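Local structure of phenazine biosynthesis protein PhzF family (Enterococcus faecalis, 1S7J) at residues L142-V156 with L169-S183. The protein belongs to the PhzF family of phenazine biosynthesis-like proteins and probably acts as an isomerase. Residues are numbered along the deposited sequence; the frame is centred on the assembly and turned at random.
Sequences LGRDLFFVLKDEETV and LDLGVGVIVTASGDS
A parallel pair of neighbouring strands, 146-149 and 175-180, joins 142-156 to 169-183 in the lobe of the PhzF fold that holds helix 207-218. L146, F147, F148 and V149 pair in turn with V175, I176, V177 and T178, and the axes of the two short strands lie 20° apart. The backbone bonds run from L146 N to G174 O through to L150 N to T178 O; that from F148 N to I176 O is nearly straight (173°).

On the face of L146 and F148, the F148 ring reaches V175, CE1 lying 3.4 Å from CG1, and the ring also meets that of Y129 on helix 127-133. L146 crosses L171 at about a right angle, while its CD1 reaches L169 CD1 at 4.0 Å. On the other face, against helix 207-218, I176 CD1 lies 4.1 Å from F147 CD1. T178 OG1 sits over one face of the F147 ring, 3.8 Å from CZ, buried and without a polar partner.

Before the strands, R144 O accepts V173 N in the carbonyl plane. D145 CG lies at the edge of the R144 guanidinium, in the plane of that group, the salt bridge from R144 NH2 to D145 OD1 measuring 2.8 Å; R144 NH1 bonds to S205 OG. The R144 side chain is about 10 Å from that of E46, the predicted active-site residue.

Past the strands, V156 CG2 presses on A179 CB at 3.5 Å. E153, extended with CG anti to the backbone N (chi1 -180°), brings OE2 to D182 N at 2.8 Å, almost along its C-O axis. D152 is the N-cap of helix 153-158: its OD1 accepts from T155 N, the capping bond, and also from T155 OG1. Two helices thus link adjacent parallel strands, an arrangement consistent with the mixed alpha/beta lobes of the diaminopimelate epimerase-like fold.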
loop_
_atom_site.group_PDB
_atom_site.type_symbol
_atom_site.label_atom_id
_atom_site.label_comp_id
_atom_site.label_asym_id
_atom_site.label_seq_id
_atom_site.Cartn_x
_atom_site.Cartn_y
_atom_site.Cartn_z
ATOM N N LEU A 142 -13.593 2.537 -13.163
ATOM C CA LEU A 142 -13.263 1.171 -12.781
ATOM C C LEU A 142 -11.861 0.768 -13.248
ATOM O O LEU A 142 -11.368 1.237 -14.273
ATOM C CB LEU A 142 -14.329 0.184 -13.310
ATOM C CG LEU A 142 -14.429 -1.300 -12.837
ATOM C CD1 LEU A 142 -13.524 -2.204 -13.658
ATOM C CD2 LEU A 142 -14.167 -1.449 -11.336
ATOM N N GLY A 143 -11.217 -0.027 -12.423
ATOM C CA GLY A 143 -9.893 -0.539 -12.692
ATOM C C GLY A 143 -9.896 -1.826 -11.918
ATOM O O GLY A 143 -10.825 -2.647 -12.078
ATOM N N ARG A 144 -8.899 -2.052 -11.086
ATOM C CA ARG A 144 -8.894 -3.252 -10.278
ATOM C C ARG A 144 -10.002 -3.032 -9.237
ATOM O O ARG A 144 -10.733 -3.960 -8.871
ATOM C CB ARG A 144 -7.540 -3.457 -9.581
ATOM C CG ARG A 144 -7.438 -4.771 -8.807
ATOM C CD ARG A 144 -7.210 -4.542 -7.316
ATOM N NE ARG A 144 -5.791 -4.448 -6.981
ATOM C CZ ARG A 144 -5.232 -3.492 -6.226
ATOM N NH1 ARG A 144 -3.934 -3.547 -5.988
ATOM N NH2 ARG A 144 -5.946 -2.491 -5.743
ATOM N N ASP A 145 -10.144 -1.767 -8.811
ATOM C CA ASP A 145 -11.141 -1.358 -7.820
ATOM C C ASP A 145 -12.043 -0.275 -8.348
ATOM O O ASP A 145 -11.698 0.448 -9.286
ATOM C CB ASP A 145 -10.454 -0.760 -6.584
ATOM C CG ASP A 145 -9.181 -1.438 -6.228
ATOM O OD1 ASP A 145 -8.127 -0.768 -6.278
ATOM O OD2 ASP A 145 -9.221 -2.638 -5.889
ATOM N N LEU A 146 -13.199 -0.119 -7.709
ATOM C CA LEU A 146 -14.120 0.934 -8.075
ATOM C C LEU A 146 -13.389 2.224 -7.700
ATOM O O LEU A 146 -12.597 2.230 -6.758
ATOM C CB LEU A 146 -15.437 0.781 -7.331
ATOM C CG LEU A 146 -16.349 -0.238 -8.024
ATOM C CD1 LEU A 146 -17.431 -0.747 -7.074
ATOM C CD2 LEU A 146 -16.948 0.400 -9.283
ATOM N N PHE A 147 -13.667 3.296 -8.396
ATOM C CA PHE A 147 -12.957 4.541 -8.177
ATOM C C PHE A 147 -13.937 5.711 -8.166
ATOM O O PHE A 147 -14.375 6.166 -9.218
ATOM C CB PHE A 147 -11.954 4.672 -9.334
ATOM C CG PHE A 147 -11.015 5.814 -9.231
ATOM C CD1 PHE A 147 -9.691 5.602 -8.858
ATOM C CD2 PHE A 147 -11.414 7.106 -9.577
ATOM C CE1 PHE A 147 -8.774 6.651 -8.840
ATOM C CE2 PHE A 147 -10.505 8.163 -9.562
ATOM C CZ PHE A 147 -9.180 7.933 -9.190
ATOM N N PHE A 148 -14.264 6.205 -6.978
ATOM C CA PHE A 148 -15.214 7.311 -6.849
ATOM C C PHE A 148 -14.553 8.611 -6.462
ATOM O O PHE A 148 -13.652 8.633 -5.635
ATOM C CB PHE A 148 -16.279 6.962 -5.813
ATOM C CG PHE A 148 -16.885 5.609 -5.993
ATOM C CD1 PHE A 148 -16.843 4.672 -4.965
ATOM C CD2 PHE A 148 -17.497 5.254 -7.205
ATOM C CE1 PHE A 148 -17.394 3.410 -5.126
ATOM C CE2 PHE A 148 -18.052 3.995 -7.376
ATOM C CZ PHE A 148 -18.001 3.065 -6.333
ATOM N N VAL A 149 -15.005 9.699 -7.060
ATOM C CA VAL A 149 -14.471 11.019 -6.756
ATOM C C VAL A 149 -15.515 11.726 -5.894
ATOM O O VAL A 149 -16.701 11.714 -6.219
ATOM C CB VAL A 149 -14.190 11.827 -8.043
ATOM C CG1 VAL A 149 -13.596 13.185 -7.701
ATOM C CG2 VAL A 149 -13.244 11.042 -8.953
ATOM N N LEU A 150 -15.082 12.284 -4.774
ATOM C CA LEU A 150 -15.989 12.956 -3.857
ATOM C C LEU A 150 -15.829 14.470 -3.844
ATOM O O LEU A 150 -14.969 15.021 -4.542
ATOM C CB LEU A 150 -15.816 12.376 -2.446
ATOM C CG LEU A 150 -16.479 11.030 -2.079
ATOM C CD1 LEU A 150 -16.530 10.051 -3.242
ATOM C CD2 LEU A 150 -15.737 10.425 -0.901
ATOM N N LYS A 151 -16.646 15.134 -3.040
ATOM C CA LYS A 151 -16.651 16.592 -2.931
ATOM C C LYS A 151 -15.304 17.263 -2.588
ATOM O O LYS A 151 -14.825 18.106 -3.340
ATOM C CB LYS A 151 -17.727 17.042 -1.927
ATOM C CG LYS A 151 -17.883 18.557 -1.817
ATOM C CD LYS A 151 -18.889 18.945 -0.743
ATOM C CE LYS A 151 -18.963 20.469 -0.598
ATOM N NZ LYS A 151 -19.968 20.905 0.421
ATOM N N ASP A 152 -14.741 16.919 -1.433
ATOM C CA ASP A 152 -13.459 17.505 -0.992
ATOM C C ASP A 152 -12.716 16.603 -0.015
ATOM O O ASP A 152 -13.128 15.467 0.227
ATOM C CB ASP A 152 -13.686 18.896 -0.363
ATOM C CG ASP A 152 -14.817 18.909 0.698
ATOM O OD1 ASP A 152 -15.255 17.835 1.166
ATOM O OD2 ASP A 152 -15.257 20.020 1.055
ATOM N N GLU A 153 -11.607 17.103 0.541
ATOM C CA GLU A 153 -10.829 16.305 1.493
ATOM C C GLU A 153 -11.609 16.077 2.776
ATOM O O GLU A 153 -11.548 14.996 3.368
ATOM C CB GLU A 153 -9.494 16.973 1.818
ATOM C CG GLU A 153 -8.654 16.155 2.804
ATOM C CD GLU A 153 -7.343 16.821 3.204
ATOM O OE1 GLU A 153 -6.824 16.472 4.285
ATOM O OE2 GLU A 153 -6.822 17.670 2.442
ATOM N N GLU A 154 -12.309 17.111 3.224
ATOM C CA GLU A 154 -13.099 17.034 4.429
ATOM C C GLU A 154 -14.131 15.900 4.338
ATOM O O GLU A 154 -14.378 15.199 5.316
ATOM C CB GLU A 154 -13.814 18.354 4.686
ATOM C CG GLU A 154 -14.397 18.449 6.116
ATOM C CD GLU A 154 -15.414 19.561 6.255
ATOM O OE1 GLU A 154 -16.008 19.956 5.219
ATOM O OE2 GLU A 154 -15.637 20.034 7.395
ATOM N N THR A 155 -14.730 15.742 3.169
ATOM C CA THR A 155 -15.735 14.698 2.973
ATOM C C THR A 155 -15.124 13.296 2.902
ATOM O O THR A 155 -15.723 12.328 3.378
ATOM C CB THR A 155 -16.581 14.953 1.691
ATOM O OG1 THR A 155 -17.270 16.215 1.811
ATOM C CG2 THR A 155 -17.603 13.833 1.491
ATOM N N VAL A 156 -13.958 13.186 2.279
ATOM C CA VAL A 156 -13.278 11.902 2.144
ATOM C C VAL A 156 -12.877 11.399 3.515
ATOM O O VAL A 156 -13.098 10.229 3.860
ATOM C CB VAL A 156 -12.007 12.042 1.242
ATOM C CG1 VAL A 156 -11.246 10.743 1.192
ATOM C CG2 VAL A 156 -12.407 12.444 -0.153
ATOM N N LEU A 169 -21.267 -4.850 -3.491
ATOM C CA LEU A 169 -21.155 -4.288 -4.841
ATOM C C LEU A 169 -20.518 -5.324 -5.776
ATOM O O LEU A 169 -19.618 -6.061 -5.369
ATOM C CB LEU A 169 -20.330 -3.007 -4.819
ATOM C CG LEU A 169 -20.812 -1.938 -3.834
ATOM C CD1 LEU A 169 -19.976 -0.686 -3.991
ATOM C CD2 LEU A 169 -22.272 -1.629 -4.070
ATOM N N ASP A 170 -20.994 -5.388 -7.008
ATOM C CA ASP A 170 -20.477 -6.367 -7.966
ATOM C C ASP A 170 -19.118 -6.097 -8.605
ATOM O O ASP A 170 -18.320 -7.024 -8.784
ATOM C CB ASP A 170 -21.514 -6.647 -9.050
ATOM C CG ASP A 170 -22.620 -7.563 -8.572
ATOM O OD1 ASP A 170 -22.305 -8.693 -8.124
ATOM O OD2 ASP A 170 -23.803 -7.160 -8.640
ATOM N N LEU A 171 -18.871 -4.850 -8.991
ATOM C CA LEU A 171 -17.615 -4.472 -9.640
ATOM C C LEU A 171 -16.407 -4.300 -8.702
ATOM O O LEU A 171 -16.553 -3.981 -7.518
ATOM C CB LEU A 171 -17.813 -3.188 -10.450
ATOM C CG LEU A 171 -18.931 -3.209 -11.489
ATOM C CD1 LEU A 171 -18.980 -1.883 -12.221
ATOM C CD2 LEU A 171 -18.701 -4.350 -12.458
ATOM N N GLY A 172 -15.212 -4.497 -9.278
ATOM C CA GLY A 172 -13.959 -4.338 -8.542
ATOM C C GLY A 172 -13.630 -5.285 -7.394
ATOM O O GLY A 172 -14.392 -6.194 -7.061
ATOM N N VAL A 173 -12.433 -5.092 -6.844
ATOM C CA VAL A 173 -11.958 -5.882 -5.712
ATOM C C VAL A 173 -12.132 -5.010 -4.482
ATOM O O VAL A 173 -12.508 -5.488 -3.402
ATOM C CB VAL A 173 -10.452 -6.238 -5.864
ATOM C CG1 VAL A 173 -9.964 -7.035 -4.645
ATOM C CG2 VAL A 173 -10.227 -7.027 -7.147
ATOM N N GLY A 174 -11.847 -3.728 -4.644
ATOM C CA GLY A 174 -11.978 -2.793 -3.559
ATOM C C GLY A 174 -12.695 -1.546 -4.004
ATOM O O GLY A 174 -13.359 -1.539 -5.045
ATOM N N VAL A 175 -12.569 -0.489 -3.225
ATOM C CA VAL A 175 -13.201 0.783 -3.524
ATOM C C VAL A 175 -12.260 1.913 -3.144
ATOM O O VAL A 175 -11.698 1.929 -2.041
ATOM C CB VAL A 175 -14.535 0.945 -2.742
ATOM C CG1 VAL A 175 -15.089 2.353 -2.919
ATOM C CG2 VAL A 175 -15.549 -0.094 -3.208
ATOM N N ILE A 176 -12.068 2.838 -4.060
ATOM C CA ILE A 176 -11.205 3.974 -3.843
ATOM C C ILE A 176 -12.049 5.214 -3.859
ATOM O O ILE A 176 -13.018 5.296 -4.611
ATOM C CB ILE A 176 -10.137 4.101 -4.963
ATOM C CG1 ILE A 176 -9.292 2.825 -5.049
ATOM C CG2 ILE A 176 -9.246 5.313 -4.701
ATOM C CD1 ILE A 176 -8.285 2.831 -6.180
ATOM N N VAL A 177 -11.727 6.160 -2.989
ATOM C CA VAL A 177 -12.433 7.419 -2.907
ATOM C C VAL A 177 -11.360 8.503 -2.933
ATOM O O VAL A 177 -10.323 8.369 -2.272
ATOM C CB VAL A 177 -13.299 7.516 -1.604
ATOM C CG1 VAL A 177 -14.403 6.454 -1.621
ATOM C CG2 VAL A 177 -12.433 7.335 -0.373
ATOM N N THR A 178 -11.600 9.563 -3.689
ATOM C CA THR A 178 -10.619 10.644 -3.828
ATOM C C THR A 178 -11.259 12.020 -3.807
ATOM O O THR A 178 -12.482 12.154 -3.764
ATOM C CB THR A 178 -9.858 10.530 -5.173
ATOM O OG1 THR A 178 -9.933 9.184 -5.669
ATOM C CG2 THR A 178 -8.424 10.902 -4.991
ATOM N N ALA A 179 -10.414 13.047 -3.854
ATOM C CA ALA A 179 -10.854 14.435 -3.865
ATOM C C ALA A 179 -9.647 15.368 -3.789
ATOM O O ALA A 179 -8.556 14.950 -3.393
ATOM C CB ALA A 179 -11.794 14.705 -2.713
ATOM N N SER A 180 -9.836 16.619 -4.199
ATOM C CA SER A 180 -8.759 17.607 -4.154
ATOM C C SER A 180 -8.304 17.828 -2.718
ATOM O O SER A 180 -9.132 18.078 -1.819
ATOM C CB SER A 180 -9.218 18.955 -4.747
ATOM O OG SER A 180 -9.415 18.880 -6.149
ATOM N N GLY A 181 -7.006 17.714 -2.488
ATOM C CA GLY A 181 -6.472 17.919 -1.159
ATOM C C GLY A 181 -6.510 19.382 -0.773
ATOM O O GLY A 181 -6.502 20.260 -1.640
ATOM N N ASP A 182 -6.583 19.652 0.531
ATOM C CA ASP A 182 -6.617 21.027 1.029
ATOM C C ASP A 182 -5.212 21.635 1.052
ATOM O O ASP A 182 -5.037 22.814 0.743
ATOM C CB ASP A 182 -7.223 21.081 2.440
ATOM C CG ASP A 182 -8.641 20.516 2.498
ATOM O OD1 ASP A 182 -9.042 20.058 3.588
ATOM O OD2 ASP A 182 -9.355 20.533 1.465
ATOM N N SER A 183 -4.227 20.818 1.418
ATOM C CA SER A 183 -2.825 21.262 1.490
ATOM C C SER A 183 -1.917 20.371 0.622
ATOM O O SER A 183 -0.698 20.575 0.563
ATOM C CB SER A 183 -2.326 21.219 2.944
ATOM O OG SER A 183 -3.127 22.031 3.799
#